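Local coordinates for protein glycosyltransferase (Streptomyces halstedii, PDB 3WAD) that belongs to the GT-B class of glycosyltransferases, built from two Rossmann-like domains, and is related to the erythromycin biosynthesis protein CIII family, at residues Q391-K394 with E395-L399; A309-P312 with S313-A316; A97-S100 with Q101-E104. All coordinates share one frame; numbering follows the deposited sequence.

Contact 1. Residues Q391-K394 with E395-L399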
ATOM      1  N   GLN B 391      -6.181 -27.514   7.943  1.00 32.58           N
ATOM      2  CA  GLN B 391      -7.225 -27.279   8.918  1.00 33.25           C
ATOM      3  C   GLN B 391      -6.981 -25.910   9.562  1.00 32.27           C
ATOM      4  O   GLN B 391      -7.908 -25.092   9.775  1.00 30.93           O
ATOM      5  CB  GLN B 391      -7.207 -28.387  10.016  1.00 33.24           C
ATOM      6  CG  GLN B 391      -8.289 -28.231  11.093  1.00 36.33           C
ATOM      7  CD  GLN B 391      -9.670 -27.957  10.458  1.00 37.80           C
ATOM      8  OE1 GLN B 391      -9.999 -28.521   9.400  1.00 41.73           O
ATOM      9  NE2 GLN B 391     -10.482 -27.111  11.101  1.00 36.76           N
ATOM     10  N   ILE B 392      -5.726 -25.706   9.961  1.00 31.94           N
ATOM     11  CA  ILE B 392      -5.290 -24.391  10.454  1.00 29.25           C
ATOM     12  C   ILE B 392      -5.650 -23.243   9.480  1.00 29.66           C
ATOM     13  O   ILE B 392      -6.136 -22.182   9.928  1.00 30.99           O
ATOM     14  CB  ILE B 392      -3.767 -24.423  10.875  1.00 28.93           C
ATOM     15  CG1 ILE B 392      -3.657 -25.477  11.992  1.00 26.13           C
ATOM     16  CG2 ILE B 392      -3.295 -23.022  11.329  1.00 24.07           C
ATOM     17  CD1 ILE B 392      -2.353 -25.631  12.679  1.00 23.75           C
ATOM     18  N   GLN B 393      -5.431 -23.473   8.195  1.00 28.81           N
ATOM     19  CA  GLN B 393      -5.673 -22.489   7.141  1.00 30.20           C
ATOM     20  C   GLN B 393      -7.157 -22.156   7.043  1.00 30.84           C
ATOM     21  O   GLN B 393      -7.526 -20.991   6.960  1.00 29.82           O
ATOM     22  CB  GLN B 393      -5.129 -22.984   5.810  1.00 29.68           C
ATOM     23  CG  GLN B 393      -5.357 -22.061   4.572  1.00 33.70           C
ATOM     24  CD  GLN B 393      -5.066 -22.819   3.252  1.00 37.99           C
ATOM     25  OE1 GLN B 393      -5.195 -24.018   3.183  1.00 42.33           O
ATOM     26  NE2 GLN B 393      -4.654 -22.114   2.235  1.00 37.07           N
ATOM     27  N   LYS B 394      -8.001 -23.208   7.092  1.00 31.80           N
ATOM     28  CA  LYS B 394      -9.464 -23.053   7.129  1.00 31.69           C
ATOM     29  C   LYS B 394      -9.956 -22.154   8.287  1.00 30.62           C
ATOM     30  O   LYS B 394     -10.724 -21.232   8.023  1.00 33.15           O
ATOM     31  CB  LYS B 394     -10.122 -24.461   7.074  1.00 31.96           C
ATOM     32  CG  LYS B 394     -11.590 -24.498   7.407  1.00 35.31           C
ATOM     33  CD  LYS B 394     -12.128 -25.981   7.478  1.00 38.37           C
ATOM     34  CE  LYS B 394     -13.643 -25.979   7.804  1.00 42.61           C
ATOM     35  NZ  LYS B 394     -14.482 -26.803   6.837  1.00 44.27           N
ATOM     36  N   GLU B 395      -9.499 -22.368   9.512  1.00 28.56           N
ATOM     37  CA  GLU B 395      -9.849 -21.571  10.652  1.00 30.20           C
ATOM     38  C   GLU B 395      -9.306 -20.132  10.595  1.00 31.09           C
ATOM     39  O   GLU B 395      -9.873 -19.193  11.190  1.00 31.17           O
ATOM     40  CB  GLU B 395      -9.295 -22.221  11.932  1.00 31.13           C
ATOM     41  CG  GLU B 395      -9.850 -23.652  12.210  1.00 32.98           C
ATOM     42  CD  GLU B 395      -9.084 -24.409  13.279  1.00 37.08           C
ATOM     43  OE1 GLU B 395      -8.580 -23.798  14.228  1.00 35.66           O
ATOM     44  OE2 GLU B 395      -8.998 -25.651  13.195  1.00 42.35           O
ATOM     45  N   TYR B 396      -8.155 -19.964   9.930  1.00 30.26           N
ATOM     46  CA  TYR B 396      -7.619 -18.623   9.700  1.00 27.09           C
ATOM     47  C   TYR B 396      -8.489 -17.900   8.643  1.00 26.85           C
ATOM     48  O   TYR B 396      -8.811 -16.707   8.803  1.00 27.35           O
ATOM     49  CB  TYR B 396      -6.157 -18.772   9.231  1.00 26.56           C
ATOM     50  CG  TYR B 396      -5.594 -17.562   8.470  1.00 25.47           C
ATOM     51  CD1 TYR B 396      -4.906 -16.551   9.131  1.00 25.34           C
ATOM     52  CD2 TYR B 396      -5.708 -17.484   7.121  1.00 23.75           C
ATOM     53  CE1 TYR B 396      -4.360 -15.425   8.417  1.00 26.18           C
ATOM     54  CE2 TYR B 396      -5.171 -16.391   6.403  1.00 26.64           C
ATOM     55  CZ  TYR B 396      -4.507 -15.396   7.048  1.00 25.85           C
ATOM     56  OH  TYR B 396      -3.966 -14.355   6.320  1.00 26.48           O
ATOM     57  N   ASP B 397      -8.826 -18.572   7.558  1.00 25.84           N
ATOM     58  CA  ASP B 397      -9.659 -17.919   6.501  1.00 29.49           C
ATOM     59  C   ASP B 397     -10.967 -17.343   7.038  1.00 29.46           C
ATOM     60  O   ASP B 397     -11.523 -16.408   6.463  1.00 30.21           O
ATOM     61  CB  ASP B 397     -10.000 -18.866   5.334  1.00 28.39           C
ATOM     62  CG  ASP B 397      -8.782 -19.145   4.395  1.00 35.86           C
ATOM     63  OD1 ASP B 397      -7.810 -18.322   4.351  1.00 38.79           O
ATOM     64  OD2 ASP B 397      -8.779 -20.219   3.715  1.00 37.14           O
ATOM     65  N   ALA B 398     -11.434 -17.922   8.131  1.00 30.99           N
ATOM     66  CA  ALA B 398     -12.726 -17.614   8.770  1.00 32.07           C
ATOM     67  C   ALA B 398     -12.578 -16.550   9.810  1.00 32.53           C
ATOM     68  O   ALA B 398     -13.582 -16.135  10.393  1.00 32.53           O
ATOM     69  CB  ALA B 398     -13.317 -18.914   9.418  1.00 31.50           C
ATOM     70  N   LEU B 399     -11.340 -16.102  10.100  1.00 30.10           N
ATOM     71  CA  LEU B 399     -11.203 -14.962  11.010  1.00 29.23           C
ATOM     72  C   LEU B 399     -11.683 -13.620  10.429  1.00 27.97           C
ATOM     73  O   LEU B 399     -11.841 -13.472   9.236  1.00 28.17           O
ATOM     74  CB  LEU B 399      -9.744 -14.830  11.522  1.00 29.65           C
ATOM     75  CG  LEU B 399      -9.228 -15.948  12.414  1.00 30.87           C
ATOM     76  CD1 LEU B 399      -7.653 -15.761  12.608  1.00 25.75           C
ATOM     77  CD2 LEU B 399      -9.949 -15.815  13.755  1.00 26.65           C
TER

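Contact 2. Residues A309-P312 with S313-A316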
ATOM      1  N   ALA B 309       4.618 -15.669  -3.103  1.00 30.31           N
ATOM      2  CA  ALA B 309       4.686 -16.278  -4.502  1.00 29.76           C
ATOM      3  C   ALA B 309       5.187 -17.705  -4.484  1.00 29.97           C
ATOM      4  O   ALA B 309       4.728 -18.551  -5.286  1.00 27.44           O
ATOM      5  CB  ALA B 309       5.526 -15.474  -5.481  1.00 29.62           C
ATOM      6  N   LEU B 310       6.088 -17.961  -3.529  1.00 29.44           N
ATOM      7  CA  LEU B 310       6.720 -19.280  -3.349  1.00 31.22           C
ATOM      8  C   LEU B 310       5.800 -20.305  -2.636  1.00 31.34           C
ATOM      9  O   LEU B 310       5.604 -21.411  -3.132  1.00 32.79           O
ATOM     10  CB  LEU B 310       8.076 -19.137  -2.581  1.00 29.99           C
ATOM     11  CG  LEU B 310       8.888 -20.436  -2.355  1.00 31.61           C
ATOM     12  CD1 LEU B 310       9.283 -21.164  -3.653  1.00 30.17           C
ATOM     13  CD2 LEU B 310      10.152 -20.086  -1.546  1.00 31.17           C
ATOM     14  N   LEU B 311       5.276 -19.961  -1.467  1.00 31.49           N
ATOM     15  CA  LEU B 311       4.637 -20.982  -0.640  1.00 32.93           C
ATOM     16  C   LEU B 311       3.469 -21.769  -1.268  1.00 33.66           C
ATOM     17  O   LEU B 311       3.271 -22.892  -0.891  1.00 33.38           O
ATOM     18  CB  LEU B 311       4.238 -20.451   0.745  1.00 32.09           C
ATOM     19  CG  LEU B 311       5.391 -20.151   1.691  1.00 33.06           C
ATOM     20  CD1 LEU B 311       4.769 -19.639   2.916  1.00 32.20           C
ATOM     21  CD2 LEU B 311       6.233 -21.441   1.987  1.00 33.88           C
ATOM     22  N   PRO B 312       2.656 -21.170  -2.185  1.00 36.56           N
ATOM     23  CA  PRO B 312       1.572 -21.990  -2.835  1.00 36.46           C
ATOM     24  C   PRO B 312       2.054 -23.292  -3.514  1.00 38.40           C
ATOM     25  O   PRO B 312       1.273 -24.239  -3.708  1.00 39.71           O
ATOM     26  CB  PRO B 312       1.016 -21.035  -3.879  1.00 36.22           C
ATOM     27  CG  PRO B 312       1.230 -19.670  -3.225  1.00 36.86           C
ATOM     28  CD  PRO B 312       2.605 -19.770  -2.658  1.00 35.90           C
ATOM     29  N   SER B 313       3.321 -23.337  -3.889  1.00 38.23           N
ATOM     30  CA  SER B 313       3.869 -24.531  -4.472  1.00 38.53           C
ATOM     31  C   SER B 313       4.758 -25.363  -3.508  1.00 37.40           C
ATOM     32  O   SER B 313       5.440 -26.252  -3.968  1.00 37.49           O
ATOM     33  CB  SER B 313       4.664 -24.145  -5.729  1.00 39.22           C
ATOM     34  OG  SER B 313       5.841 -23.421  -5.402  1.00 39.49           O
ATOM     35  N   CYS B 314       4.758 -25.099  -2.195  1.00 36.02           N
ATOM     36  CA  CYS B 314       5.755 -25.773  -1.308  1.00 35.58           C
ATOM     37  C   CYS B 314       5.107 -26.825  -0.464  1.00 34.15           C
ATOM     38  O   CYS B 314       4.061 -26.565   0.072  1.00 34.19           O
ATOM     39  CB  CYS B 314       6.441 -24.814  -0.333  1.00 33.27           C
ATOM     40  SG  CYS B 314       7.628 -23.810  -1.164  1.00 38.08           S
ATOM     41  N   ALA B 315       5.760 -27.965  -0.285  1.00 32.78           N
ATOM     42  CA  ALA B 315       5.245 -28.986   0.650  1.00 31.21           C
ATOM     43  C   ALA B 315       5.683 -28.677   2.083  1.00 29.97           C
ATOM     44  O   ALA B 315       5.131 -29.231   3.020  1.00 29.01           O
ATOM     45  CB  ALA B 315       5.720 -30.442   0.239  1.00 30.52           C
ATOM     46  N   ALA B 316       6.696 -27.829   2.274  1.00 29.84           N
ATOM     47  CA  ALA B 316       7.145 -27.548   3.647  1.00 28.58           C
ATOM     48  C   ALA B 316       7.922 -26.250   3.718  1.00 28.52           C
ATOM     49  O   ALA B 316       8.491 -25.816   2.711  1.00 29.73           O
ATOM     50  CB  ALA B 316       7.970 -28.719   4.192  1.00 28.06           C
TER

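Contact 3. Residues A97-S100 with Q101-E104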
ATOM      1  N   ALA B  97      10.767  -3.103  35.273  1.00 26.88           N
ATOM      2  CA  ALA B  97      11.802  -2.083  35.475  1.00 28.14           C
ATOM      3  C   ALA B  97      12.793  -2.041  34.322  1.00 28.05           C
ATOM      4  O   ALA B  97      13.115  -0.955  33.850  1.00 28.84           O
ATOM      5  CB  ALA B  97      12.483  -2.241  36.813  1.00 26.61           C
ATOM      6  N   GLN B  98      13.246  -3.202  33.848  1.00 27.40           N
ATOM      7  CA  GLN B  98      14.225  -3.229  32.762  1.00 27.31           C
ATOM      8  C   GLN B  98      13.646  -2.854  31.398  1.00 26.87           C
ATOM      9  O   GLN B  98      14.233  -2.045  30.705  1.00 26.93           O
ATOM     10  CB  GLN B  98      14.863  -4.613  32.638  1.00 27.72           C
ATOM     11  CG  GLN B  98      15.893  -4.736  31.488  1.00 34.77           C
ATOM     12  CD  GLN B  98      16.318  -6.219  31.324  1.00 42.34           C
ATOM     13  OE1 GLN B  98      17.295  -6.641  31.922  1.00 44.87           O
ATOM     14  NE2 GLN B  98      15.546  -7.001  30.571  1.00 42.65           N
ATOM     15  N   TYR B  99      12.500  -3.408  31.036  1.00 25.06           N
ATOM     16  CA  TYR B  99      11.951  -3.136  29.754  1.00 27.50           C
ATOM     17  C   TYR B  99      11.318  -1.751  29.644  1.00 29.26           C
ATOM     18  O   TYR B  99      11.197  -1.209  28.555  1.00 29.31           O
ATOM     19  CB  TYR B  99      10.903  -4.166  29.464  1.00 28.90           C
ATOM     20  CG  TYR B  99      11.535  -5.348  28.853  1.00 31.88           C
ATOM     21  CD1 TYR B  99      11.815  -6.457  29.616  1.00 35.16           C
ATOM     22  CD2 TYR B  99      11.927  -5.318  27.506  1.00 37.51           C
ATOM     23  CE1 TYR B  99      12.421  -7.565  29.051  1.00 42.40           C
ATOM     24  CE2 TYR B  99      12.542  -6.397  26.922  1.00 40.35           C
ATOM     25  CZ  TYR B  99      12.780  -7.516  27.706  1.00 43.46           C
ATOM     26  OH  TYR B  99      13.395  -8.591  27.157  1.00 50.05           O
ATOM     27  N   SER B 100      10.911  -1.208  30.784  1.00 28.47           N
ATOM     28  CA  SER B 100      10.503   0.178  30.815  1.00 29.27           C
ATOM     29  C   SER B 100      11.688   1.055  30.331  1.00 27.96           C
ATOM     30  O   SER B 100      11.476   2.022  29.615  1.00 28.56           O
ATOM     31  CB  SER B 100       9.961   0.576  32.192  1.00 27.74           C
ATOM     32  OG  SER B 100      11.087   0.895  33.010  1.00 34.28           O
ATOM     33  N   GLN B 101      12.928   0.698  30.650  1.00 28.06           N
ATOM     34  CA  GLN B 101      14.077   1.487  30.173  1.00 27.50           C
ATOM     35  C   GLN B 101      14.356   1.285  28.721  1.00 26.86           C
ATOM     36  O   GLN B 101      14.578   2.233  27.990  1.00 25.07           O
ATOM     37  CB  GLN B 101      15.324   1.216  31.005  1.00 28.19           C
ATOM     38  CG  GLN B 101      15.047   1.820  32.326  1.00 33.05           C
ATOM     39  CD  GLN B 101      16.123   1.597  33.316  1.00 40.40           C
ATOM     40  OE1 GLN B 101      16.922   0.665  33.209  1.00 42.22           O
ATOM     41  NE2 GLN B 101      16.127   2.451  34.343  1.00 46.90           N
ATOM     42  N   ILE B 102      14.372   0.028  28.305  1.00 26.06           N
ATOM     43  CA  ILE B 102      14.550  -0.281  26.907  1.00 25.88           C
ATOM     44  C   ILE B 102      13.463   0.374  26.001  1.00 26.77           C
ATOM     45  O   ILE B 102      13.744   0.874  24.881  1.00 24.23           O
ATOM     46  CB  ILE B 102      14.502  -1.794  26.742  1.00 26.57           C
ATOM     47  CG1 ILE B 102      15.727  -2.384  27.430  1.00 28.15           C
ATOM     48  CG2 ILE B 102      14.398  -2.163  25.243  1.00 23.83           C
ATOM     49  CD1 ILE B 102      15.648  -3.918  27.722  1.00 26.20           C
ATOM     50  N   TYR B 103      12.220   0.362  26.471  1.00 25.31           N
ATOM     51  CA  TYR B 103      11.144   0.807  25.592  1.00 27.01           C
ATOM     52  C   TYR B 103      11.165   2.323  25.548  1.00 27.41           C
ATOM     53  O   TYR B 103      10.842   2.908  24.535  1.00 28.09           O
ATOM     54  CB  TYR B 103       9.781   0.279  26.033  1.00 26.01           C
ATOM     55  CG  TYR B 103       9.593  -1.241  25.806  1.00 29.72           C
ATOM     56  CD1 TYR B 103      10.391  -1.946  24.880  1.00 24.82           C
ATOM     57  CD2 TYR B 103       8.606  -1.974  26.548  1.00 30.95           C
ATOM     58  CE1 TYR B 103      10.225  -3.320  24.676  1.00 30.54           C
ATOM     59  CE2 TYR B 103       8.444  -3.393  26.353  1.00 32.08           C
ATOM     60  CZ  TYR B 103       9.235  -4.043  25.400  1.00 30.15           C
ATOM     61  OH  TYR B 103       9.084  -5.421  25.178  1.00 30.22           O
ATOM     62  N   GLU B 104      11.622   2.934  26.637  1.00 27.13           N
ATOM     63  CA  GLU B 104      11.822   4.357  26.635  1.00 26.65           C
ATOM     64  C   GLU B 104      12.833   4.773  25.581  1.00 27.32           C
ATOM     65  O   GLU B 104      12.598   5.753  24.838  1.00 26.36           O
ATOM     66  CB  GLU B 104      12.247   4.885  28.003  1.00 26.58           C
ATOM     67  CG  GLU B 104      12.577   6.411  27.927  1.00 24.94           C
ATOM     68  CD  GLU B 104      11.346   7.280  27.768  1.00 31.86           C
ATOM     69  OE1 GLU B 104      10.154   6.796  27.836  1.00 31.55           O
ATOM     70  OE2 GLU B 104      11.588   8.502  27.524  1.00 34.89           O
TER

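Contact 1. Residues Q391-K394 with E395-L399
Gln391 and Glu395 meet one helical turn apart on helix 384-397, an i to i+4 side-chain pair in the C-terminal Rossmann-like domain of this GT-B protein. Glu395 is gripped twice by the same residue: its backbone N donates to Gln391 O at 3.2 Å, and its carboxylate OE2 accepts Gln391 NE2 at 3.0 Å. That amide bond is fairly straight, 158° at the hydrogen, and runs close to the amide plane of Gln391, whereas on the acceptor side it takes the anti lone pair of OE2. Gln391 reaches it because its chain, CG anti to the backbone N (chi1 -180°), bends at chi2 (47°) and turns its amide forward along the helix. OE2 also forms a salt bridge with Arg356, so amide and guanidinium share one oxygen; this arrangement would help keep Glu395 ionised. Glu395 CG also packs 3.4 Å from Gln391 O, the oxygen that its own backbone N bonds. Tyr396 comes next; its N bonds Ile392 O, and its ring swings from the helix to pack on Ile330 and Arg331 of helix 323-332, where buried Ile392 also meets Ile330. The phenol OH is hydrogen-bonded to His226 O. Asp397 N gives a short bond of 2.8 Å to Gln393 O, and its carboxylate runs beside the Gln393 chain, both pointing the same way; the amide of Gln393 is held by its NE2 to Arg331 O. Ala398 N makes only a weak bond to Lys394 O. Leu399 N then turns back to Tyr396 O, 2.9 Å away.

Contact 2. Residues A309-P312 with S313-A316
Ser313 sets its OG between its own backbone N and carbonyl carbon (chi1 69°), which turns the hydroxyl back over the turn to Leu310 O, while Cys314 places SG anti to its carbonyl carbon (chi1 -74°), against the side chain of Leu310. The stretch is the passage from helix 307-310, through a 3-10 turn at Leu311 and Pro312, into strand 314-319 of the parallel sheet in the C-terminal Rossmann-like domain. Leu310 O is the anchor and accepts two bonds from a single residue. Ser313 OG arrives in the carbonyl plane at 3.0 Å, and Ser313 N comes at 3.1 Å, tilted 29° from that plane. The next backbone bond, Cys314 N to Leu311 O, has a straight N-H but approaches from above the carbonyl plane, off the lone pairs. Alongside these bonds, apolar side chains meet. Leu310 CG touches Cys314 SG at 3.8 Å, and Leu311 CD2 comes to 4.1 Å from Cys314 CB, so the two leucines meet the cysteine at different atoms. Leu310 and Cys314 pack together on Arg247 and Cys249 of the neighbouring strand 247-251, and Leu311 rests on Asn328 and Tyr332 of helix 323-332. Ser313 OG also has a weak hydrogen bond with Arg247 NH1. Since OG donates its proton to Leu310 O, it meets the arginine as an acceptor; one hydroxyl thus links the turn after helix 307-310, weakly, to the start of strand 247-251.

Contact 3. Residues A97-S100 with Q101-E104
The rings of Tyr99 and Tyr103, one turn apart on helix 89-106 of the N-terminal domain, meet obliquely, with planes at 45° and centroids 5.4 Å apart. The closest approach is Tyr99 CD2 to Tyr103 CZ at 3.6 Å, while Tyr99 CB lies over one face of the Tyr103 ring, displaced toward its rim. Ile102 runs alongside Tyr99, pointing the same way, and lays CD1 over a face of the Tyr99 ring. This methyl also packs on Gln98 CG at 3.9 Å, since CG1 stands anti to the carbonyl carbon (chi1 -67°) and sends the chain back along the helix. Tyr103 N donates to Tyr99 O at 2.8 Å, and the base of its ring packs tightly against the same oxygen, CG being 3.2 Å from Tyr99 O. Tyr103 packs further, edge-to-face, with Trp157. Ser100 OG bonds back to Ala97 O at 2.9 Å, from above the carbonyl plane. Glu104 turns away to a salt bridge with Lys187 and a hydrogen bond from Trp183. The contact thus divides its chemistry: aromatic and aliphatic carbon along one flank, and on another a serine hydroxyl satisfied by its own helix and a carboxylate that its lysine partner would help keep charged.

Contacts 1 and 2 share the C-terminal domain, and contact 3 belongs to the N-terminal one, the two-domain plan of a GT-B fold. Contacts 1 and 2 do not touch: their centres are about 17 Å apart and their nearest atoms about 8 Å. Helix 323-332 bridges them, meeting Ile392 and Tyr396 through Ile330, and Leu311 and Pro312 through Tyr332. Contact 3 lies across the chain's centre from both, its centre about 36 Å from that of contact 1 and about 40 Å from that of contact 2. Along the chain, 97-104 comes first, then 309-316, then 391-399; all three are local, within a helix or at the turn into a strand.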